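Local coordinates for protein leucine aminopeptidase 2 (Saccharomyces cerevisiae, PDB 2XQ0) that removes N-terminal residues from peptides, preferring di- and tripeptides, as a zinc aminopeptidase of the M1 family, and has low epoxide hydrolase activity in vitro, at residues 43-48 against 117-122; 123-128 against 151-156. All blocks are in the same frame, centred on the assembly; numbering follows the deposited sequence.

Contact 1: residues 43-48 against 117-122; sequences KSAISG and QFRTTD
Ser-47 and Gly-48 pair with Arg-119 and Phe-118 in an antiparallel beta contact between strands 45-56 and 111-120, neighbours in the large mixed sheet of the N-terminal domain. The two short strand segments run at 177° to each other. Gly-48 and Phe-118 form a hydrogen-bonded pair: Gly-48 N reaches Phe-118 O at 3.0 Å, and Phe-118 N reaches Gly-48 O at 2.9 Å. Ser-47 and Arg-119 form the non-hydrogen-bonded pair next to it, with their CB atoms 3.6 Å apart.

Beside Ile-46 a side chain takes the place of a carbonyl acceptor. Thr-120 N donates to Ile-46 O, but Ile-46 N donates to Thr-120 OG1 at 2.8 Å, nearly straight. With chi1 at 61° the Thr-120 hydroxyl is turned back over its own backbone, and OG1 meets Ile-46 N. Water 2 accepts from the same OG1 and donates to Ser-44 O and Thr-121 O, extending the link.

On the face of Ser-47, the Arg-119 chain bends at chi3 (-62°). Its NH2 then lies 3.4 Å from Ala-45 CB, and the Lys-43 side chain crosses the Arg-119 chain at about a right angle, its CD nearest NH2. On the other face, the Phe-118 ring packs against Leu-37.

Ser-44 and Ala-45 both face Ser-40, a G1 beta bulge where strand 28-40 turns into its antiparallel neighbour, strand 45-56, in the mixed sheet.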
loop_
_atom_site.group_PDB
_atom_site.type_symbol
_atom_site.label_atom_id
_atom_site.label_comp_id
_atom_site.label_asym_id
_atom_site.label_seq_id
_atom_site.Cartn_x
_atom_site.Cartn_y
_atom_site.Cartn_z
ATOM N N LYS A 43 -24.583 15.798 0.112
ATOM C CA LYS A 43 -23.869 16.552 1.128
ATOM C C LYS A 43 -22.398 16.167 1.191
ATOM O O LYS A 43 -21.618 16.799 1.897
ATOM C CB LYS A 43 -24.532 16.357 2.491
ATOM C CG LYS A 43 -25.922 16.965 2.571
ATOM C CD LYS A 43 -26.619 16.622 3.874
ATOM C CE LYS A 43 -27.837 17.515 4.101
ATOM N NZ LYS A 43 -28.738 17.550 2.914
ATOM N N SER A 44 -22.021 15.145 0.426
ATOM C CA SER A 44 -20.714 14.504 0.571
ATOM C C SER A 44 -20.409 14.203 2.037
ATOM O O SER A 44 -19.383 14.622 2.573
ATOM C CB SER A 44 -19.602 15.356 -0.054
ATOM O OG SER A 44 -19.851 15.562 -1.428
ATOM N N ALA A 45 -21.315 13.472 2.674
ATOM C CA ALA A 45 -21.128 13.025 4.042
ATOM C C ALA A 45 -21.649 11.609 4.240
ATOM O O ALA A 45 -22.589 11.168 3.580
ATOM C CB ALA A 45 -21.828 13.979 5.020
ATOM N N ILE A 46 -21.013 10.893 5.150
ATOM C CA ILE A 46 -21.550 9.647 5.655
ATOM C C ILE A 46 -21.975 9.891 7.101
ATOM O O ILE A 46 -21.241 10.497 7.882
ATOM C CB ILE A 46 -20.522 8.521 5.520
ATOM C CG1 ILE A 46 -20.345 8.177 4.032
ATOM C CG2 ILE A 46 -20.984 7.281 6.266
ATOM C CD1 ILE A 46 -19.346 7.078 3.772
ATOM N N SER A 47 -23.179 9.455 7.449
ATOM C CA SER A 47 -23.728 9.755 8.761
ATOM C C SER A 47 -24.361 8.481 9.273
ATOM O O SER A 47 -24.570 7.544 8.520
ATOM C CB SER A 47 -24.788 10.870 8.672
ATOM O OG SER A 47 -25.842 10.492 7.785
ATOM N N GLY A 48 -24.673 8.445 10.556
ATOM C CA GLY A 48 -25.342 7.292 11.113
ATOM C C GLY A 48 -24.775 7.042 12.475
ATOM O O GLY A 48 -24.491 7.981 13.226
ATOM N N GLN A 117 -23.863 8.382 17.643
ATOM C CA GLN A 117 -24.357 8.937 16.393
ATOM C C GLN A 117 -23.430 10.040 15.953
ATOM O O GLN A 117 -23.012 10.870 16.755
ATOM C CB GLN A 117 -25.760 9.514 16.555
ATOM C CG GLN A 117 -26.829 8.487 16.816
ATOM C CD GLN A 117 -28.137 9.134 17.191
ATOM O OE1 GLN A 117 -28.637 10.003 16.474
ATOM N NE2 GLN A 117 -28.691 8.733 18.328
ATOM N N PHE A 118 -23.125 10.063 14.666
ATOM C CA PHE A 118 -22.165 11.023 14.168
ATOM C C PHE A 118 -22.390 11.236 12.686
ATOM O O PHE A 118 -23.145 10.489 12.050
ATOM C CB PHE A 118 -20.745 10.482 14.394
ATOM C CG PHE A 118 -20.425 9.291 13.545
ATOM C CD1 PHE A 118 -20.829 8.020 13.928
ATOM C CD2 PHE A 118 -19.752 9.441 12.351
ATOM C CE1 PHE A 118 -20.548 6.926 13.135
ATOM C CE2 PHE A 118 -19.481 8.363 11.563
ATOM C CZ PHE A 118 -19.886 7.097 11.949
ATOM N N ARG A 119 -21.714 12.243 12.140
ATOM C CA ARG A 119 -21.576 12.383 10.701
ATOM C C ARG A 119 -20.154 12.835 10.355
ATOM O O ARG A 119 -19.482 13.482 11.162
ATOM C CB ARG A 119 -22.610 13.374 10.152
ATOM C CG ARG A 119 -22.508 14.766 10.751
ATOM C CD ARG A 119 -23.668 15.673 10.298
ATOM N NE ARG A 119 -23.634 15.859 8.852
ATOM C CZ ARG A 119 -24.486 15.298 7.998
ATOM N NH1 ARG A 119 -25.472 14.526 8.443
ATOM N NH2 ARG A 119 -24.362 15.531 6.695
ATOM N N THR A 120 -19.696 12.483 9.156
ATOM C CA THR A 120 -18.444 13.016 8.652
ATOM C C THR A 120 -18.576 14.498 8.287
ATOM O O THR A 120 -19.681 15.018 8.116
ATOM C CB THR A 120 -17.900 12.199 7.462
ATOM O OG1 THR A 120 -18.832 12.227 6.353
ATOM C CG2 THR A 120 -17.659 10.772 7.893
ATOM N N THR A 121 -17.450 15.192 8.187
ATOM C CA THR A 121 -17.498 16.613 7.848
ATOM C C THR A 121 -16.733 16.892 6.560
ATOM O O THR A 121 -16.113 15.990 5.977
ATOM C CB THR A 121 -16.953 17.518 8.993
ATOM O OG1 THR A 121 -15.527 17.413 9.066
ATOM C CG2 THR A 121 -17.573 17.149 10.342
ATOM N N ASP A 122 -16.800 18.138 6.109
ATOM C CA ASP A 122 -16.063 18.566 4.927
ATOM C C ASP A 122 -14.550 18.363 5.098
ATOM O O ASP A 122 -13.832 18.233 4.117
ATOM C CB ASP A 122 -16.346 20.041 4.621
ATOM C CG ASP A 122 -17.814 20.311 4.329
ATOM O OD1 ASP A 122 -18.590 19.339 4.201
ATOM O OD2 ASP A 122 -18.193 21.499 4.227
HETATM O O HOH W 1 -21.863 19.124 3.200
HETATM O O HOH W 2 -17.651 14.063 4.624
HETATM O O HOH W 3 -18.543 17.197 2.672
#

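Contact 2: residues 123-128 against 151-156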
loop_
_atom_site.group_PDB
_atom_site.type_symbol
_atom_site.label_atom_id
_atom_site.label_comp_id
_atom_site.label_asym_id
_atom_site.label_seq_id
_atom_site.Cartn_x
_atom_site.Cartn_y
_atom_site.Cartn_z
ATOM N N LYS A 123 -14.068 18.351 6.339
ATOM C CA LYS A 123 -12.633 18.154 6.595
ATOM C C LYS A 123 -12.198 16.677 6.688
ATOM O O LYS A 123 -11.016 16.376 6.919
ATOM C CB LYS A 123 -12.196 18.910 7.854
ATOM C CG LYS A 123 -12.201 20.424 7.711
ATOM C CD LYS A 123 -11.090 21.050 8.553
ATOM C CE LYS A 123 -11.155 22.572 8.560
ATOM N NZ LYS A 123 -12.242 23.086 9.445
ATOM N N CYS A 124 -13.154 15.769 6.513
ATOM C CA CYS A 124 -12.895 14.329 6.531
ATOM C C CYS A 124 -11.649 13.982 5.723
ATOM O O CYS A 124 -11.519 14.420 4.595
ATOM C CB CYS A 124 -14.077 13.581 5.915
ATOM S SG CYS A 124 -13.911 11.775 5.988
ATOM N N THR A 125 -10.734 13.210 6.304
ATOM C CA THR A 125 -9.521 12.802 5.593
ATOM C C THR A 125 -9.608 11.358 5.102
ATOM O O THR A 125 -8.664 10.830 4.508
ATOM C CB THR A 125 -8.269 12.939 6.489
ATOM O OG1 THR A 125 -8.393 12.072 7.629
ATOM C CG2 THR A 125 -8.095 14.393 6.959
ATOM N N ALA A 126 -10.739 10.712 5.355
ATOM C CA ALA A 126 -10.877 9.288 5.020
ATOM C C ALA A 126 -11.489 9.034 3.620
ATOM O O ALA A 126 -11.326 7.952 3.040
ATOM C CB ALA A 126 -11.668 8.567 6.110
ATOM N N LEU A 127 -12.156 10.042 3.056
ATOM C CA LEU A 127 -12.970 9.812 1.873
ATOM C C LEU A 127 -12.561 10.694 0.719
ATOM O O LEU A 127 -12.104 11.824 0.916
ATOM C CB LEU A 127 -14.458 10.054 2.191
ATOM C CG LEU A 127 -15.049 9.131 3.271
ATOM C CD1 LEU A 127 -16.414 9.658 3.767
ATOM C CD2 LEU A 127 -15.157 7.675 2.783
ATOM N N GLN A 128 -12.721 10.178 -0.492
ATOM C CA GLN A 128 -12.736 11.043 -1.660
ATOM C C GLN A 128 -14.110 10.941 -2.348
ATOM O O GLN A 128 -14.639 9.839 -2.548
ATOM C CB GLN A 128 -11.611 10.728 -2.656
ATOM C CG GLN A 128 -11.552 11.809 -3.786
ATOM C CD GLN A 128 -10.645 11.451 -4.961
ATOM O OE1 GLN A 128 -10.057 10.371 -5.012
ATOM N NE2 GLN A 128 -10.529 12.371 -5.913
ATOM N N ALA A 151 -9.120 6.060 9.975
ATOM C CA ALA A 151 -10.401 5.453 10.363
ATOM C C ALA A 151 -11.137 6.365 11.339
ATOM O O ALA A 151 -12.360 6.501 11.282
ATOM C CB ALA A 151 -10.199 4.085 10.951
ATOM N N ARG A 152 -10.384 7.005 12.227
ATOM C CA ARG A 152 -10.963 7.948 13.194
ATOM C C ARG A 152 -11.574 9.183 12.510
ATOM O O ARG A 152 -12.232 9.986 13.160
ATOM C CB ARG A 152 -9.903 8.386 14.217
ATOM C CG ARG A 152 -8.778 9.228 13.586
ATOM C CD ARG A 152 -7.570 9.432 14.516
ATOM N NE ARG A 152 -6.894 8.166 14.812
ATOM C CZ ARG A 152 -5.756 8.030 15.493
ATOM N NH1 ARG A 152 -5.126 9.087 16.009
ATOM N NH2 ARG A 152 -5.246 6.814 15.666
ATOM N N SER A 153 -11.366 9.344 11.206
ATOM C CA SER A 153 -11.986 10.482 10.506
ATOM C C SER A 153 -13.252 10.018 9.791
ATOM O O SER A 153 -13.996 10.824 9.197
ATOM C CB SER A 153 -10.987 11.108 9.530
ATOM O OG SER A 153 -11.447 12.323 8.979
ATOM N N LEU A 154 -13.495 8.708 9.852
ATOM C CA LEU A 154 -14.693 8.101 9.257
ATOM C C LEU A 154 -15.715 7.700 10.334
ATOM O O LEU A 154 -16.912 7.914 10.166
ATOM C CB LEU A 154 -14.328 6.882 8.399
ATOM C CG LEU A 154 -15.514 6.150 7.769
ATOM C CD1 LEU A 154 -16.308 7.091 6.848
ATOM C CD2 LEU A 154 -15.095 4.893 7.006
ATOM N N PHE A 155 -15.239 7.127 11.438
ATOM C CA PHE A 155 -16.095 6.887 12.608
ATOM C C PHE A 155 -15.286 6.884 13.894
ATOM O O PHE A 155 -14.109 6.577 13.881
ATOM C CB PHE A 155 -16.884 5.575 12.476
ATOM C CG PHE A 155 -16.026 4.344 12.353
ATOM C CD1 PHE A 155 -15.872 3.479 13.427
ATOM C CD2 PHE A 155 -15.377 4.050 11.166
ATOM C CE1 PHE A 155 -15.082 2.329 13.316
ATOM C CE2 PHE A 155 -14.580 2.908 11.045
ATOM C CZ PHE A 155 -14.433 2.048 12.126
ATOM N N PRO A 156 -15.923 7.239 15.019
ATOM C CA PRO A 156 -15.210 7.229 16.298
ATOM C C PRO A 156 -14.894 5.792 16.683
ATOM O O PRO A 156 -15.746 4.914 16.547
ATOM C CB PRO A 156 -16.207 7.877 17.268
ATOM C CG PRO A 156 -17.553 7.677 16.643
ATOM C CD PRO A 156 -17.359 7.557 15.158
#
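Ser-153 and Leu-154 meet residues 124-127 in a contact between the 151-156 segment and the approach to strand 127-130, within the M1 N-terminal domain. Ser-153 closes a short 3-10 segment, and the facing residues lead into strand 127-130 of a small antiparallel sheet. The contact is buried and has a polar and an apolar half.

In the polar half, the Ser-153 side chain points at the backbone of Thr-125. Its OG is anti to its own backbone N (chi1 -171°) and accepts from Thr-125 N at 2.9 Å in a nearly straight bond. The same hydroxyl also bonds Ser-72 O, so it ties together two separate parts of the chain. Thr-125 OG1 lies beside it, 3.4 Å from Ser-153 CB, and has its hydrogen-bond partner in His-150 ND1.

In the apolar half, Ala-126 CB points toward the loop and rests on Leu-154 CB at 3.9 Å. Ala-126 also touches Leu-146 of the substrate site. The side chains of Leu-127 and Leu-154 cross at about a right angle and touch by single methyls, CD1 to CD1, at 4.0 Å. Leu-127 also packs on Ile-46.

Cys-124 stands between the two halves. Its SG lies 3.3 Å from Ser-153 O. SG accepts a hydrogen bond from Ala-126 N of the same segment, at 3.4 Å and 153°.

Overall arrangement
Contacts 1 and 2 are neighbours in the N-terminal domain, with centres about 9 Å apart, and the chain runs straight from residues 117-122 into 123-128. They touch directly. The Phe-118 ring of contact 1 packs on the 151-156 loop of contact 2, with CZ 3.4 Å from Phe-155 CB and CD1 3.7 Å from Pro-156 CD. Thr-120 CG2 lies 3.7 Å from Leu-154 O. Contact 2 is the nearer to the active site: the side chain of Ala-126 is about 4 Å from that of Leu-146, and the side chain of Thr-125 about 12 Å from bound bestatin. In contact 1, the Thr-120 side chain is about 9 Å from that of Leu-146.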